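Local coordinates for protein endo-b-1,4-glucanase (Nasutitermes takasagoensis, PDB 1KS8) that probably cuts internal beta-1,4-glucosidic linkages in cellulose and related beta-glucans, as a family 9 glycoside hydrolase with an (alpha/alpha)6 fold, at residues S21-A26 and S36-Q41. Residues are numbered along the deposited sequence; the frame is centred on the assembly and turned at random.
Sequences SGRLPA and SALNDQ
Gly22 and Ser36 form a single antiparallel beta bridge, a hydrogen-bonded pair with CA atoms 5.0 Å apart. It ties two parts of the long loop that follows helix 5-18 of the (alpha/alpha)6 fold and runs to strand 60-61. The known calcium site and the probable catalytic residues lie elsewhere.

The two backbone bonds are unequal. The bond from Ser36 N to Gly22 O is 3.2 Å long and nearly straight at 162°. The return bond from Gly22 N to Ser36 O is weak, bent to 123°. Gly22 has a positive phi and no side chain.

Two waters widen the link. One is hydrogen-bonded to Gly22 O and to Ser36 OG. The other donates to Ala37 O and bonds Ser21 OG at 2.9 Å. Ser21 OG lies anti to the backbone N (chi1 178°), which also brings it to 3.4 Å from Ala37 CB.

Ala37 starts a type I turn that ends at Asp40. The Asp40 carboxylate has its salt-bridge partners beyond the two segments, Lys60 at OD2 and Arg137 at OD1. Phe53 touches the side chains of both Ser21 and Ser36.

The apolar part belongs to Leu38, whose side chain reaches across to Gly22 and Arg23. The Arg23 chain bends at chi3, and Leu38 CD2 lies loosely over one face of the guanidinium. That same methyl rests 3.6 Å from both Gly22 C and Arg23 N.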
loop_
_atom_site.group_PDB
_atom_site.type_symbol
_atom_site.label_atom_id
_atom_site.label_comp_id
_atom_site.label_asym_id
_atom_site.label_seq_id
_atom_site.Cartn_x
_atom_site.Cartn_y
_atom_site.Cartn_z
ATOM N N SER A 21 8.607 5.418 -10.242
ATOM C CA SER A 21 9.789 4.945 -10.944
ATOM C C SER A 21 9.483 5.058 -12.439
ATOM O O SER A 21 8.314 5.070 -12.839
ATOM C CB SER A 21 10.071 3.482 -10.579
ATOM O OG SER A 21 11.203 2.991 -11.283
ATOM N N GLY A 22 10.527 5.162 -13.259
ATOM C CA GLY A 22 10.337 5.250 -14.698
ATOM C C GLY A 22 10.295 6.658 -15.258
ATOM O O GLY A 22 10.826 7.593 -14.662
ATOM N N ARG A 23 9.670 6.803 -16.421
ATOM C CA ARG A 23 9.545 8.102 -17.075
ATOM C C ARG A 23 8.370 8.858 -16.461
ATOM O O ARG A 23 7.230 8.396 -16.509
ATOM C CB ARG A 23 9.324 7.913 -18.577
ATOM C CG ARG A 23 9.376 9.205 -19.372
ATOM C CD ARG A 23 9.288 8.971 -20.877
ATOM N NE ARG A 23 10.424 8.213 -21.398
ATOM C CZ ARG A 23 10.509 6.885 -21.399
ATOM N NH1 ARG A 23 9.518 6.152 -20.909
ATOM N NH2 ARG A 23 11.590 6.290 -21.887
ATOM N N LEU A 24 8.656 10.018 -15.882
ATOM C CA LEU A 24 7.624 10.820 -15.240
ATOM C C LEU A 24 6.851 11.664 -16.248
ATOM O O LEU A 24 7.415 12.158 -17.226
ATOM C CB LEU A 24 8.255 11.707 -14.167
ATOM C CG LEU A 24 9.102 10.919 -13.160
ATOM C CD1 LEU A 24 9.714 11.875 -12.151
ATOM C CD2 LEU A 24 8.242 9.872 -12.458
ATOM N N PRO A 25 5.541 11.842 -16.017
ATOM C CA PRO A 25 4.686 12.625 -16.910
ATOM C C PRO A 25 4.968 14.120 -16.885
ATOM O O PRO A 25 5.522 14.651 -15.921
ATOM C CB PRO A 25 3.284 12.289 -16.416
ATOM C CG PRO A 25 3.492 12.150 -14.949
ATOM C CD PRO A 25 4.763 11.326 -14.874
ATOM N N ALA A 26 4.570 14.796 -17.957
ATOM C CA ALA A 26 4.773 16.232 -18.070
ATOM C C ALA A 26 4.061 16.993 -16.958
ATOM O O ALA A 26 4.517 18.058 -16.542
ATOM C CB ALA A 26 4.284 16.722 -19.432
ATOM N N SER A 36 13.918 7.937 -14.091
ATOM C CA SER A 36 14.916 7.006 -13.583
ATOM C C SER A 36 14.505 5.565 -13.827
ATOM O O SER A 36 13.355 5.289 -14.177
ATOM C CB SER A 36 15.114 7.217 -12.080
ATOM O OG SER A 36 13.966 6.806 -11.352
ATOM N N ALA A 37 15.455 4.653 -13.628
ATOM C CA ALA A 37 15.221 3.224 -13.810
ATOM C C ALA A 37 14.579 2.961 -15.164
ATOM O O ALA A 37 13.664 2.141 -15.284
ATOM C CB ALA A 37 14.328 2.699 -12.686
ATOM N N LEU A 38 15.085 3.642 -16.187
ATOM C CA LEU A 38 14.551 3.517 -17.539
ATOM C C LEU A 38 14.983 2.252 -18.274
ATOM O O LEU A 38 14.526 1.996 -19.388
ATOM C CB LEU A 38 14.940 4.750 -18.363
ATOM C CG LEU A 38 14.472 6.089 -17.783
ATOM C CD1 LEU A 38 14.944 7.228 -18.679
ATOM C CD2 LEU A 38 12.956 6.097 -17.660
ATOM N N ASN A 39 15.854 1.463 -17.651
ATOM C CA ASN A 39 16.332 0.226 -18.261
ATOM C C ASN A 39 15.757 -1.015 -17.583
ATOM O O ASN A 39 16.172 -2.136 -17.875
ATOM C CB ASN A 39 17.861 0.171 -18.208
ATOM C CG ASN A 39 18.513 1.150 -19.166
ATOM O OD1 ASN A 39 19.441 1.871 -18.796
ATOM N ND2 ASN A 39 18.039 1.172 -20.407
ATOM N N ASP A 40 14.809 -0.822 -16.668
ATOM C CA ASP A 40 14.202 -1.957 -15.977
ATOM C C ASP A 40 13.573 -2.880 -17.014
ATOM O O ASP A 40 12.732 -2.454 -17.811
ATOM C CB ASP A 40 13.151 -1.469 -14.975
ATOM C CG ASP A 40 13.774 -0.899 -13.707
ATOM O OD1 ASP A 40 15.009 -0.718 -13.675
ATOM O OD2 ASP A 40 13.027 -0.633 -12.742
ATOM N N GLN A 41 13.973 -4.146 -17.001
ATOM C CA GLN A 41 13.465 -5.087 -17.990
ATOM C C GLN A 41 13.496 -6.539 -17.540
ATOM O O GLN A 41 14.248 -6.909 -16.634
ATOM C CB GLN A 41 14.277 -4.935 -19.274
ATOM C CG GLN A 41 15.742 -5.314 -19.114
ATOM C CD GLN A 41 16.604 -4.773 -20.234
ATOM O OE1 GLN A 41 16.970 -3.594 -20.239
ATOM N NE2 GLN A 41 16.923 -5.624 -21.199
HETATM O O HOH W 1 11.167 2.055 -13.989
HETATM O O HOH W 2 11.554 8.112 -12.075
#